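Local atomic coordinates of GTP cyclohydrolase 1 type 2 homolog (Staphylococcus aureus subsp. aureus, PDB entry 3LNL), a protein that is of unknown function but belongs to the NIF3 family, binds zinc at a dinuclear centre and assembles into a toroidal hexamer capped by PII-like domains. Residues B[18-23]-B[99-104]; B[133-138]-B[234-239]; B[137-142]-B[199-204]. The protein carries 2 engineered substitutions. One frame throughout, in Å; residues are numbered along the deposited sequence.

Contact 1 (B[18-23]-B[99-104]); sequences VPFSTA and IAMHTN
Asn104 meets Val18, Pro19, Phe20 and Thr22 at once, and it has by far the most surface buried here. Its amide ND2 donates to Val18 O at 2.9 Å with an N-H...O angle of 161°; the oxygen lies in the amide plane, whereas the donor sits above the carbonyl plane of Val18. The Phe20 ring runs past the same nitrogen (CD2 to ND2 3.4 Å), ring and amide planes 40° apart, and turns its edge to Ala100 O, which lies near the ring plane 3.5 Å from CE2. Met101 reaches back along a chain bent at its last torsion, placing CE only 3.5 Å from Val18 CB, a tight fit between carbons.

The second shell fixes this loop. Pro19 O accepts from both Thr22 N and Thr22 OG1, holding the 3-10 turn 20-22, and a water donates to Thr22 OG1 and to Asn104 O, bridging turn and helix start. Asp15 receives the N-H of Phe20, while Met11 and Leu14 of helix 7-17 pack on the ring. Thr103 OG1 touches Ala23 CA at 3.3 Å but is hydrogen-bonded to Asp27 and Glu24. Beyond it, His102 lies against the zinc ligands His68 and His69, and Met101 O is bonded to His68 ND1, consistent with a second-shell position beside the dinuclear zinc site of the NIF3 fold.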
ATOM      1  N   VAL B  18      24.873 -19.615  14.221  1.00 14.56           N
ATOM      2  CA  VAL B  18      24.253 -18.283  14.136  1.00 13.83           C
ATOM      3  C   VAL B  18      23.348 -18.274  12.908  1.00 14.82           C
ATOM      4  O   VAL B  18      23.701 -17.731  11.838  1.00 13.82           O
ATOM      5  CB  VAL B  18      25.311 -17.145  14.021  1.00 15.05           C
ATOM      6  CG1 VAL B  18      24.655 -15.737  14.053  1.00 12.02           C
ATOM      7  CG2 VAL B  18      26.428 -17.256  15.109  1.00 11.51           C
ATOM      8  N   PRO B  19      22.210 -18.963  13.021  1.00 15.36           N
ATOM      9  CA  PRO B  19      21.475 -19.338  11.810  1.00 16.07           C
ATOM     10  C   PRO B  19      21.090 -18.142  10.952  1.00 16.31           C
ATOM     11  O   PRO B  19      20.484 -17.192  11.460  1.00 14.95           O
ATOM     12  CB  PRO B  19      20.217 -20.010  12.338  1.00 16.68           C
ATOM     13  CG  PRO B  19      20.491 -20.356  13.748  1.00 16.21           C
ATOM     14  CD  PRO B  19      21.719 -19.655  14.225  1.00 15.58           C
ATOM     15  N   PHE B  20      21.377 -18.236   9.651  1.00 15.75           N
ATOM     16  CA  PHE B  20      21.097 -17.115   8.764  1.00 15.60           C
ATOM     17  C   PHE B  20      19.600 -16.805   8.699  1.00 16.17           C
ATOM     18  O   PHE B  20      19.218 -15.656   8.470  1.00 14.59           O
ATOM     19  CB  PHE B  20      21.699 -17.371   7.402  1.00 16.64           C
ATOM     20  CG  PHE B  20      23.188 -17.244   7.414  1.00 17.11           C
ATOM     21  CD1 PHE B  20      23.992 -18.355   7.537  1.00 18.35           C
ATOM     22  CD2 PHE B  20      23.781 -15.987   7.416  1.00 17.32           C
ATOM     23  CE1 PHE B  20      25.370 -18.236   7.588  1.00 20.07           C
ATOM     24  CE2 PHE B  20      25.160 -15.848   7.479  1.00 16.54           C
ATOM     25  CZ  PHE B  20      25.963 -16.969   7.554  1.00 19.26           C
ATOM     26  N   SER B  21      18.770 -17.816   8.968  1.00 15.37           N
ATOM     27  CA  SER B  21      17.329 -17.665   8.963  1.00 16.17           C
ATOM     28  C   SER B  21      16.807 -16.746  10.097  1.00 16.19           C
ATOM     29  O   SER B  21      15.682 -16.275  10.038  1.00 15.47           O
ATOM     30  CB  SER B  21      16.677 -19.069   9.077  1.00 16.55           C
ATOM     31  OG  SER B  21      16.794 -19.621  10.406  1.00 15.91           O
ATOM     32  N   THR B  22      17.624 -16.488  11.118  1.00 15.30           N
ATOM     33  CA  THR B  22      17.188 -15.610  12.185  1.00 15.25           C
ATOM     34  C   THR B  22      17.411 -14.150  11.831  1.00 16.39           C
ATOM     35  O   THR B  22      17.030 -13.266  12.626  1.00 14.46           O
ATOM     36  CB  THR B  22      17.815 -15.976  13.535  1.00 15.89           C
ATOM     37  OG1 THR B  22      19.239 -15.834  13.486  1.00 13.17           O
ATOM     38  CG2 THR B  22      17.398 -17.465  13.926  1.00 13.06           C
ATOM     39  N   ALA B  23      18.062 -13.884  10.678  1.00 16.14           N
ATOM     40  CA  ALA B  23      18.189 -12.500  10.202  1.00 16.32           C
ATOM     41  C   ALA B  23      16.821 -11.962   9.807  1.00 17.70           C
ATOM     42  O   ALA B  23      15.937 -12.736   9.465  1.00 16.89           O
ATOM     43  CB  ALA B  23      19.181 -12.412   9.015  1.00 17.18           C
ATOM     44  N   ILE B  99      31.539 -12.672   3.648  1.00 10.33           N
ATOM     45  CA  ILE B  99      30.300 -13.163   4.253  1.00 11.94           C
ATOM     46  C   ILE B  99      29.800 -12.117   5.256  1.00 11.82           C
ATOM     47  O   ILE B  99      30.592 -11.545   5.997  1.00 13.03           O
ATOM     48  CB  ILE B  99      30.592 -14.493   5.037  1.00 12.03           C
ATOM     49  CG1 ILE B  99      31.047 -15.596   4.052  1.00 11.79           C
ATOM     50  CG2 ILE B  99      29.395 -14.901   5.967  1.00 11.58           C
ATOM     51  CD1 ILE B  99      31.827 -16.820   4.768  1.00  8.58           C
ATOM     52  N   ALA B 100      28.497 -11.854   5.250  1.00 11.56           N
ATOM     53  CA  ALA B 100      27.904 -10.945   6.177  1.00 12.30           C
ATOM     54  C   ALA B 100      27.092 -11.743   7.198  1.00 12.41           C
ATOM     55  O   ALA B 100      26.178 -12.522   6.844  1.00 13.39           O
ATOM     56  CB  ALA B 100      26.940  -9.942   5.467  1.00 12.36           C
ATOM     57  N   MET B 101      27.421 -11.534   8.459  1.00 12.93           N
ATOM     58  CA  MET B 101      26.634 -12.062   9.575  1.00 13.03           C
ATOM     59  C   MET B 101      26.057 -10.852  10.263  1.00 12.90           C
ATOM     60  O   MET B 101      26.668 -10.306  11.223  1.00 11.57           O
ATOM     61  CB  MET B 101      27.539 -12.908  10.498  1.00 12.31           C
ATOM     62  CG  MET B 101      28.017 -14.238   9.828  1.00 15.28           C
ATOM     63  SD  MET B 101      29.089 -15.107  10.977  1.00 16.65           S
ATOM     64  CE  MET B 101      27.843 -15.908  12.030  1.00 14.60           C
ATOM     65  N   HIS B 102      24.882 -10.415   9.758  1.00 12.47           N
ATOM     66  CA  HIS B 102      24.325  -9.152  10.168  1.00 12.44           C
ATOM     67  C   HIS B 102      23.272  -9.326  11.254  1.00 13.55           C
ATOM     68  O   HIS B 102      23.640  -9.689  12.373  1.00 13.59           O
ATOM     69  CB  HIS B 102      23.827  -8.332   8.993  1.00 12.71           C
ATOM     70  CG  HIS B 102      23.526  -6.921   9.356  1.00 11.30           C
ATOM     71  ND1 HIS B 102      22.496  -6.201   8.777  1.00 11.97           N
ATOM     72  CD2 HIS B 102      24.089  -6.111  10.286  1.00 11.66           C
ATOM     73  CE1 HIS B 102      22.461  -4.989   9.323  1.00 13.56           C
ATOM     74  NE2 HIS B 102      23.405  -4.912  10.250  1.00 12.71           N
ATOM     75  N   THR B 103      21.978  -9.160  10.951  1.00 12.74           N
ATOM     76  CA  THR B 103      21.006  -9.194  12.032  1.00 12.16           C
ATOM     77  C   THR B 103      20.907 -10.596  12.679  1.00 13.12           C
ATOM     78  O   THR B 103      20.549 -10.663  13.827  1.00 13.81           O
ATOM     79  CB  THR B 103      19.625  -8.633  11.660  1.00 12.36           C
ATOM     80  OG1 THR B 103      19.066  -9.374  10.575  1.00 12.05           O
ATOM     81  CG2 THR B 103      19.708  -7.112  11.308  1.00 12.09           C
ATOM     82  N   ASN B 104      21.256 -11.697  11.989  1.00 12.62           N
ATOM     83  CA  ASN B 104      21.441 -12.983  12.702  1.00 12.65           C
ATOM     84  C   ASN B 104      22.407 -12.916  13.890  1.00 11.70           C
ATOM     85  O   ASN B 104      22.180 -13.531  14.935  1.00 11.13           O
ATOM     86  CB  ASN B 104      21.733 -14.200  11.769  1.00 12.74           C
ATOM     87  CG  ASN B 104      22.905 -13.978  10.840  1.00 15.50           C
ATOM     88  OD1 ASN B 104      23.119 -12.858  10.324  1.00 13.23           O
ATOM     89  ND2 ASN B 104      23.711 -15.043  10.641  1.00 10.86           N
TER
HETATM   90  O   HOH W   1      21.365 -16.053  15.410  1.00 13.16           O

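Contact 2 (B[133-138]-B[234-239]); sequences DVYYKV and IKQTSL
Asp133, Val134 and Tyr135 pair with Gln236, Lys235 and Ile234 in an antiparallel ladder of the PII-like domain, near the point where that domain emerges from the NIF3 part of the chain. The strand axes approach to 4.7 Å, and their directions differ by 137°, well short of strict antiparallel alignment. Two hydrogen-bonded pairs, Asp133 with Gln236 and Tyr135 with Ile234, flank the non-hydrogen-bonded pair Val134 with Lys235. All four backbone bonds are nearly straight; the shortest is Tyr135 N to Ile234 O at 2.7 Å. The return bond, from Ile234 N to Tyr135 O at 2.9 Å, completes that pair.

Asp133, Tyr135, Ile234 and Gln236 share one face of the sheet. There the extended Gln236 side chain crosses the Tyr135 ring at about a right angle: CD lies 3.5 Å above the ring plane, displaced toward the rim, and the amide is inclined 36° to the ring. With CG anti to its own carbonyl carbon (chi1 -61°), Tyr135 brings the CD2-CE2 side of the ring under this amide, while Ile234 O lies at the ring edge. Val134 and Lys235 point the same way on the opposite face, where CG2 of the valine meets CE of the lysine at 4.0 Å. Farther along, Ile234 CG1 packs on Lys137 CB and its side chain also meets Phe231 of the second subunit; the ammonium group of Lys137 is modelled in a salt bridge with Asp230 of that subunit, though the position of NZ is less certain. At the other end, Ser238 OG accepts from Tyr240 N and shares a water with Asp133, whose OD2 accepts a hydrogen bond from that water, 2.7 Å from the water oxygen.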
ATOM      1  N   ASP B 133       8.968 -19.113  17.111  1.00 26.11           N
ATOM      2  CA  ASP B 133       9.179 -20.149  16.121  1.00 26.89           C
ATOM      3  C   ASP B 133       7.938 -21.010  16.031  1.00 26.83           C
ATOM      4  O   ASP B 133       7.329 -21.328  17.040  1.00 26.41           O
ATOM      5  CB  ASP B 133      10.407 -20.979  16.493  1.00 27.22           C
ATOM      6  CG  ASP B 133      11.670 -20.113  16.649  1.00 28.02           C
ATOM      7  OD1 ASP B 133      11.930 -19.237  15.787  1.00 26.94           O
ATOM      8  OD2 ASP B 133      12.393 -20.313  17.646  1.00 28.87           O
ATOM      9  N   VAL B 134       7.570 -21.354  14.806  1.00 27.70           N
ATOM     10  CA  VAL B 134       6.400 -22.159  14.540  1.00 28.35           C
ATOM     11  C   VAL B 134       6.787 -23.625  14.479  1.00 28.67           C
ATOM     12  O   VAL B 134       7.732 -23.997  13.785  1.00 28.46           O
ATOM     13  CB  VAL B 134       5.741 -21.750  13.224  1.00 28.80           C
ATOM     14  CG1 VAL B 134       4.506 -22.608  12.965  1.00 27.99           C
ATOM     15  CG2 VAL B 134       5.399 -20.263  13.254  1.00 28.79           C
ATOM     16  N   TYR B 135       6.084 -24.432  15.265  1.00 29.15           N
ATOM     17  CA  TYR B 135       6.212 -25.891  15.262  1.00 30.03           C
ATOM     18  C   TYR B 135       4.824 -26.480  15.007  1.00 30.04           C
ATOM     19  O   TYR B 135       3.832 -25.752  14.978  1.00 29.95           O
ATOM     20  CB  TYR B 135       6.689 -26.396  16.624  1.00 30.29           C
ATOM     21  CG  TYR B 135       8.029 -25.872  17.044  1.00 33.72           C
ATOM     22  CD1 TYR B 135       9.183 -26.645  16.922  1.00 35.38           C
ATOM     23  CD2 TYR B 135       8.145 -24.596  17.578  1.00 36.38           C
ATOM     24  CE1 TYR B 135      10.435 -26.145  17.316  1.00 36.86           C
ATOM     25  CE2 TYR B 135       9.376 -24.094  17.980  1.00 37.43           C
ATOM     26  CZ  TYR B 135      10.518 -24.858  17.840  1.00 37.73           C
ATOM     27  OH  TYR B 135      11.725 -24.306  18.248  1.00 38.70           O
ATOM     28  N   TYR B 136       4.747 -27.802  14.855  1.00 30.34           N
ATOM     29  CA  TYR B 136       3.458 -28.498  14.823  1.00 30.67           C
ATOM     30  C   TYR B 136       3.444 -29.659  15.780  1.00 30.72           C
ATOM     31  O   TYR B 136       4.417 -30.423  15.867  1.00 29.90           O
ATOM     32  CB  TYR B 136       3.136 -29.029  13.434  1.00 31.01           C
ATOM     33  CG  TYR B 136       2.858 -27.954  12.443  1.00 32.36           C
ATOM     34  CD1 TYR B 136       3.833 -27.533  11.561  1.00 32.64           C
ATOM     35  CD2 TYR B 136       1.610 -27.344  12.392  1.00 33.98           C
ATOM     36  CE1 TYR B 136       3.578 -26.529  10.649  1.00 34.33           C
ATOM     37  CE2 TYR B 136       1.346 -26.335  11.486  1.00 35.61           C
ATOM     38  CZ  TYR B 136       2.332 -25.936  10.615  1.00 35.83           C
ATOM     39  OH  TYR B 136       2.075 -24.934   9.701  1.00 38.62           O
ATOM     40  N   LYS B 137       2.337 -29.807  16.493  1.00 31.08           N
ATOM     41  CA  LYS B 137       2.080 -31.050  17.199  1.00 32.57           C
ATOM     42  C   LYS B 137       1.307 -31.953  16.236  1.00 32.08           C
ATOM     43  O   LYS B 137       0.189 -31.634  15.841  1.00 31.36           O
ATOM     44  CB  LYS B 137       1.320 -30.822  18.489  1.00 33.19           C
ATOM     45  CG  LYS B 137       1.488 -31.946  19.500  1.00 36.29           C
ATOM     46  CD  LYS B 137       0.716 -31.582  20.790  1.00 41.60           C
ATOM     47  CE  LYS B 137       1.596 -31.706  22.032  1.00 43.85           C
ATOM     48  NZ  LYS B 137       0.935 -30.963  23.176  1.00 46.31           N
ATOM     49  N   VAL B 138       1.963 -33.033  15.827  1.00 32.19           N
ATOM     50  CA  VAL B 138       1.383 -34.044  14.965  1.00 32.65           C
ATOM     51  C   VAL B 138       0.601 -35.005  15.833  1.00 33.47           C
ATOM     52  O   VAL B 138       1.120 -35.483  16.841  1.00 33.10           O
ATOM     53  CB  VAL B 138       2.476 -34.826  14.209  1.00 33.03           C
ATOM     54  CG1 VAL B 138       1.845 -35.821  13.190  1.00 32.99           C
ATOM     55  CG2 VAL B 138       3.405 -33.853  13.495  1.00 33.14           C
ATOM     56  N   ILE B 234       1.877 -24.847  16.854  1.00 30.87           N
ATOM     57  CA  ILE B 234       2.345 -24.443  18.179  1.00 31.44           C
ATOM     58  C   ILE B 234       3.404 -23.366  17.973  1.00 30.73           C
ATOM     59  O   ILE B 234       4.329 -23.555  17.178  1.00 31.73           O
ATOM     60  CB  ILE B 234       3.044 -25.616  18.911  1.00 32.03           C
ATOM     61  CG1 ILE B 234       2.071 -26.749  19.177  1.00 33.67           C
ATOM     62  CG2 ILE B 234       3.655 -25.169  20.227  1.00 33.54           C
ATOM     63  CD1 ILE B 234       0.947 -26.366  20.122  1.00 33.89           C
ATOM     64  N   LYS B 235       3.289 -22.248  18.681  1.00 29.64           N
ATOM     65  CA  LYS B 235       4.336 -21.262  18.680  1.00 28.24           C
ATOM     66  C   LYS B 235       5.079 -21.369  19.992  1.00 27.09           C
ATOM     67  O   LYS B 235       4.472 -21.551  21.056  1.00 26.34           O
ATOM     68  CB  LYS B 235       3.790 -19.878  18.443  1.00 28.87           C
ATOM     69  CG  LYS B 235       3.276 -19.711  17.017  1.00 30.76           C
ATOM     70  CD  LYS B 235       2.741 -18.311  16.726  1.00 32.05           C
ATOM     71  CE  LYS B 235       2.640 -18.106  15.202  1.00 33.74           C
ATOM     72  NZ  LYS B 235       2.156 -16.764  14.774  1.00 35.40           N
ATOM     73  N   GLN B 236       6.400 -21.299  19.888  1.00 25.13           N
ATOM     74  CA  GLN B 236       7.297 -21.315  21.036  1.00 24.48           C
ATOM     75  C   GLN B 236       8.174 -20.091  21.001  1.00 21.96           C
ATOM     76  O   GLN B 236       8.574 -19.653  19.934  1.00 22.17           O
ATOM     77  CB  GLN B 236       8.230 -22.521  20.974  1.00 24.98           C
ATOM     78  CG  GLN B 236       7.544 -23.863  20.984  1.00 29.11           C
ATOM     79  CD  GLN B 236       8.532 -24.987  21.251  1.00 31.28           C
ATOM     80  OE1 GLN B 236       9.742 -24.782  21.221  1.00 35.60           O
ATOM     81  NE2 GLN B 236       8.017 -26.168  21.528  1.00 35.56           N
ATOM     82  N   THR B 237       8.510 -19.584  22.178  1.00 20.06           N
ATOM     83  CA  THR B 237       9.409 -18.478  22.312  1.00 17.97           C
ATOM     84  C   THR B 237      10.800 -18.917  21.935  1.00 17.78           C
ATOM     85  O   THR B 237      11.297 -19.910  22.426  1.00 16.79           O
ATOM     86  CB  THR B 237       9.392 -17.923  23.735  1.00 18.41           C
ATOM     87  OG1 THR B 237       8.036 -17.607  24.063  1.00 16.64           O
ATOM     88  CG2 THR B 237      10.258 -16.673  23.828  1.00 13.32           C
ATOM     89  N   SER B 238      11.414 -18.166  21.033  1.00 18.11           N
ATOM     90  CA  SER B 238      12.702 -18.519  20.498  1.00 18.16           C
ATOM     91  C   SER B 238      13.777 -18.160  21.519  1.00 17.83           C
ATOM     92  O   SER B 238      13.572 -17.310  22.371  1.00 17.27           O
ATOM     93  CB  SER B 238      12.980 -17.655  19.248  1.00 19.99           C
ATOM     94  OG  SER B 238      14.219 -18.010  18.711  1.00 21.32           O
ATOM     95  N   LEU B 239      14.952 -18.729  21.327  1.00 17.67           N
ATOM     96  CA  LEU B 239      16.136 -18.302  22.035  1.00 18.17           C
ATOM     97  C   LEU B 239      16.767 -17.041  21.426  1.00 17.50           C
ATOM     98  O   LEU B 239      17.629 -16.443  22.055  1.00 16.23           O
ATOM     99  CB  LEU B 239      17.156 -19.456  22.105  1.00 18.20           C
ATOM    100  CG  LEU B 239      16.674 -20.666  22.929  1.00 19.71           C
ATOM    101  CD1 LEU B 239      17.741 -21.722  22.927  1.00 23.66           C
ATOM    102  CD2 LEU B 239      16.294 -20.317  24.364  1.00 23.12           C
TER
HETATM  103  O   HOH W   2      14.750 -20.947  18.785  1.00 25.78           O

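Contact 3 (B[137-142]-B[199-204]); sequences KVQTYI and EVKIEF
Ile142 and Phe204 have the most surface buried here, closely followed by Lys201, and they mark the two ends and the middle of an antiparallel pairing whose axes run 158° apart. At one end Ile142 and Val200 exchange backbone hydrogen bonds, and CG2 of Ile142 presses on Ile202 CD1 at 3.4 Å, tighter than usual for two carbons. Helix 147-156 covers these aliphatic groups through Val147 and Phe150.

At the other end Phe204 holds CG between its backbone N and carbonyl carbon (chi1 59°), which folds the ring beneath Val138. The valine CB stands 3.8 Å from the ring centroid and 16° off its normal, a CH-pi contact over the face, with Val138 CG1 3.5 Å from Phe204 CZ.

On the opposite face Lys201 runs alongside Tyr141, its CG 3.4 Å from CE2. Lys201 NZ then donates to Gln139 OE1 at 2.8 Å from above the amide plane, and forms a salt bridge of 2.8 Å with Glu203 OE1. This one ammonium group thereby links both acceptors, and its charge probably offsets that of the carboxylate. Tyr141 OH is hydrogen-bonded to Glu203 of the third subunit and, as modelled, to Lys137 there; Phe170 of that subunit meets the tyrosine ring edge-to-face. A sheet with helices packed on one face and neighbouring subunits on the other is characteristic of trimeric PII-like domains, here the lids of the toroid.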
ATOM      1  N   LYS B 137       2.337 -29.807  16.493  1.00 31.08           N
ATOM      2  CA  LYS B 137       2.080 -31.050  17.199  1.00 32.57           C
ATOM      3  C   LYS B 137       1.307 -31.953  16.236  1.00 32.08           C
ATOM      4  O   LYS B 137       0.189 -31.634  15.841  1.00 31.36           O
ATOM      5  CB  LYS B 137       1.320 -30.822  18.489  1.00 33.19           C
ATOM      6  CG  LYS B 137       1.488 -31.946  19.500  1.00 36.29           C
ATOM      7  CD  LYS B 137       0.716 -31.582  20.790  1.00 41.60           C
ATOM      8  CE  LYS B 137       1.596 -31.706  22.032  1.00 43.85           C
ATOM      9  NZ  LYS B 137       0.935 -30.963  23.176  1.00 46.31           N
ATOM     10  N   VAL B 138       1.963 -33.033  15.827  1.00 32.19           N
ATOM     11  CA  VAL B 138       1.383 -34.044  14.965  1.00 32.65           C
ATOM     12  C   VAL B 138       0.601 -35.005  15.833  1.00 33.47           C
ATOM     13  O   VAL B 138       1.120 -35.483  16.841  1.00 33.10           O
ATOM     14  CB  VAL B 138       2.476 -34.826  14.209  1.00 33.03           C
ATOM     15  CG1 VAL B 138       1.845 -35.821  13.190  1.00 32.99           C
ATOM     16  CG2 VAL B 138       3.405 -33.853  13.495  1.00 33.14           C
ATOM     17  N   GLN B 139      -0.646 -35.262  15.451  1.00 34.04           N
ATOM     18  CA  GLN B 139      -1.513 -36.208  16.141  1.00 35.18           C
ATOM     19  C   GLN B 139      -2.026 -37.236  15.138  1.00 35.92           C
ATOM     20  O   GLN B 139      -2.677 -36.884  14.162  1.00 35.57           O
ATOM     21  CB  GLN B 139      -2.710 -35.487  16.800  1.00 35.39           C
ATOM     22  CG  GLN B 139      -2.273 -34.589  17.972  1.00 36.28           C
ATOM     23  CD  GLN B 139      -3.429 -33.859  18.674  1.00 36.72           C
ATOM     24  OE1 GLN B 139      -3.339 -33.579  19.875  1.00 38.67           O
ATOM     25  NE2 GLN B 139      -4.492 -33.541  17.933  1.00 32.85           N
ATOM     26  N   THR B 140      -1.713 -38.501  15.382  1.00 36.78           N
ATOM     27  CA  THR B 140      -2.319 -39.601  14.636  1.00 38.01           C
ATOM     28  C   THR B 140      -3.048 -40.562  15.593  1.00 38.79           C
ATOM     29  O   THR B 140      -2.757 -40.620  16.793  1.00 38.38           O
ATOM     30  CB  THR B 140      -1.295 -40.395  13.770  1.00 38.01           C
ATOM     31  OG1 THR B 140      -0.326 -39.505  13.193  1.00 40.74           O
ATOM     32  CG2 THR B 140      -2.007 -41.106  12.650  1.00 37.33           C
ATOM     33  N   TYR B 141      -4.011 -41.289  15.031  1.00 39.70           N
ATOM     34  CA  TYR B 141      -4.817 -42.257  15.753  1.00 40.51           C
ATOM     35  C   TYR B 141      -4.574 -43.632  15.135  1.00 40.87           C
ATOM     36  O   TYR B 141      -4.638 -43.784  13.909  1.00 40.57           O
ATOM     37  CB  TYR B 141      -6.283 -41.838  15.662  1.00 40.77           C
ATOM     38  CG  TYR B 141      -6.503 -40.448  16.215  1.00 42.22           C
ATOM     39  CD1 TYR B 141      -6.253 -39.321  15.436  1.00 42.98           C
ATOM     40  CD2 TYR B 141      -6.926 -40.257  17.536  1.00 43.60           C
ATOM     41  CE1 TYR B 141      -6.438 -38.039  15.949  1.00 43.82           C
ATOM     42  CE2 TYR B 141      -7.116 -38.981  18.054  1.00 44.37           C
ATOM     43  CZ  TYR B 141      -6.865 -37.877  17.254  1.00 44.02           C
ATOM     44  OH  TYR B 141      -7.049 -36.615  17.762  1.00 45.83           O
ATOM     45  N   ILE B 142      -4.281 -44.620  15.984  1.00 41.63           N
ATOM     46  CA  ILE B 142      -3.780 -45.933  15.530  1.00 42.17           C
ATOM     47  C   ILE B 142      -4.090 -47.089  16.531  1.00 42.31           C
ATOM     48  O   ILE B 142      -3.967 -46.912  17.741  1.00 41.90           O
ATOM     49  CB  ILE B 142      -2.241 -45.829  15.237  1.00 42.25           C
ATOM     50  CG1 ILE B 142      -1.776 -46.967  14.327  1.00 42.13           C
ATOM     51  CG2 ILE B 142      -1.430 -45.772  16.539  1.00 42.49           C
ATOM     52  CD1 ILE B 142      -0.365 -46.802  13.815  1.00 41.42           C
ATOM     53  N   GLU B 199      -8.523 -47.038  20.033  1.00 40.04           N
ATOM     54  CA  GLU B 199      -7.355 -46.473  19.362  1.00 39.79           C
ATOM     55  C   GLU B 199      -6.350 -45.863  20.327  1.00 39.64           C
ATOM     56  O   GLU B 199      -6.675 -45.512  21.465  1.00 39.78           O
ATOM     57  CB  GLU B 199      -7.784 -45.426  18.338  1.00 39.76           C
ATOM     58  CG  GLU B 199      -9.001 -45.830  17.538  1.00 39.68           C
ATOM     59  CD  GLU B 199      -9.136 -45.058  16.254  1.00 39.64           C
ATOM     60  OE1 GLU B 199      -9.245 -43.812  16.302  1.00 40.01           O
ATOM     61  OE2 GLU B 199      -9.132 -45.704  15.189  1.00 39.31           O
ATOM     62  N   VAL B 200      -5.115 -45.749  19.845  1.00 39.44           N
ATOM     63  CA  VAL B 200      -4.072 -45.006  20.521  1.00 38.94           C
ATOM     64  C   VAL B 200      -3.812 -43.721  19.725  1.00 38.88           C
ATOM     65  O   VAL B 200      -3.468 -43.759  18.532  1.00 38.20           O
ATOM     66  CB  VAL B 200      -2.768 -45.825  20.678  1.00 38.92           C
ATOM     67  CG1 VAL B 200      -1.691 -44.977  21.308  1.00 38.74           C
ATOM     68  CG2 VAL B 200      -3.016 -47.065  21.528  1.00 39.11           C
ATOM     69  N   LYS B 201      -4.013 -42.594  20.404  1.00 38.60           N
ATOM     70  CA  LYS B 201      -3.662 -41.287  19.882  1.00 38.59           C
ATOM     71  C   LYS B 201      -2.198 -41.020  20.236  1.00 38.38           C
ATOM     72  O   LYS B 201      -1.847 -40.791  21.403  1.00 38.39           O
ATOM     73  CB  LYS B 201      -4.579 -40.215  20.478  1.00 38.59           C
ATOM     74  CG  LYS B 201      -4.297 -38.793  20.012  1.00 39.25           C
ATOM     75  CD  LYS B 201      -5.091 -37.752  20.831  1.00 38.44           C
ATOM     76  CE  LYS B 201      -4.654 -36.356  20.454  1.00 38.57           C
ATOM     77  NZ  LYS B 201      -4.698 -35.380  21.581  1.00 39.44           N
ATOM     78  N   ILE B 202      -1.345 -41.079  19.223  1.00 38.10           N
ATOM     79  CA  ILE B 202       0.079 -40.810  19.399  1.00 38.13           C
ATOM     80  C   ILE B 202       0.364 -39.355  18.982  1.00 37.70           C
ATOM     81  O   ILE B 202      -0.178 -38.873  17.992  1.00 37.25           O
ATOM     82  CB  ILE B 202       0.948 -41.761  18.558  1.00 38.09           C
ATOM     83  CG1 ILE B 202       0.378 -43.191  18.574  1.00 39.40           C
ATOM     84  CG2 ILE B 202       2.391 -41.769  19.078  1.00 39.06           C
ATOM     85  CD1 ILE B 202       1.272 -44.252  17.876  1.00 38.72           C
ATOM     86  N   GLU B 203       1.196 -38.669  19.755  1.00 37.29           N
ATOM     87  CA  GLU B 203       1.574 -37.274  19.485  1.00 37.39           C
ATOM     88  C   GLU B 203       3.103 -37.097  19.434  1.00 36.84           C
ATOM     89  O   GLU B 203       3.860 -37.796  20.111  1.00 36.22           O
ATOM     90  CB  GLU B 203       1.014 -36.331  20.554  1.00 37.40           C
ATOM     91  CG  GLU B 203      -0.449 -36.598  20.968  1.00 39.74           C
ATOM     92  CD  GLU B 203      -0.939 -35.669  22.086  1.00 41.55           C
ATOM     93  OE1 GLU B 203      -2.125 -35.774  22.478  1.00 44.37           O
ATOM     94  OE2 GLU B 203      -0.148 -34.834  22.580  1.00 44.63           O
ATOM     95  N   PHE B 204       3.540 -36.147  18.628  1.00 36.24           N
ATOM     96  CA  PHE B 204       4.940 -35.752  18.605  1.00 36.01           C
ATOM     97  C   PHE B 204       5.090 -34.383  17.937  1.00 35.95           C
ATOM     98  O   PHE B 204       4.135 -33.840  17.347  1.00 35.38           O
ATOM     99  CB  PHE B 204       5.805 -36.814  17.911  1.00 35.68           C
ATOM    100  CG  PHE B 204       5.402 -37.103  16.496  1.00 35.97           C
ATOM    101  CD1 PHE B 204       6.082 -36.512  15.428  1.00 34.89           C
ATOM    102  CD2 PHE B 204       4.359 -37.981  16.223  1.00 35.86           C
ATOM    103  CE1 PHE B 204       5.723 -36.782  14.117  1.00 34.42           C
ATOM    104  CE2 PHE B 204       4.005 -38.262  14.915  1.00 36.51           C
ATOM    105  CZ  PHE B 204       4.693 -37.655  13.854  1.00 35.64           C
TER

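Contacts 2 and 3 share Lys137 and Val138 of strand 125-142, which pairs with strand 229-238 in the one and with strand 197-207 in the other; their centres are 18 Å apart. Both touch the second subunit and contact 3 also the third, so strand 125-142 takes part in both the sheet and the subunit interface. Contact 1 belongs to the NIF3 part: its centre lies 20 Å from that of contact 2 and 36 Å from that of contact 3, with nearest atoms about 6 and 19 Å away. The Thr103 side chain is about 6 Å from a zinc ion, whereas contacts 2 and 3 lie away from the metal site.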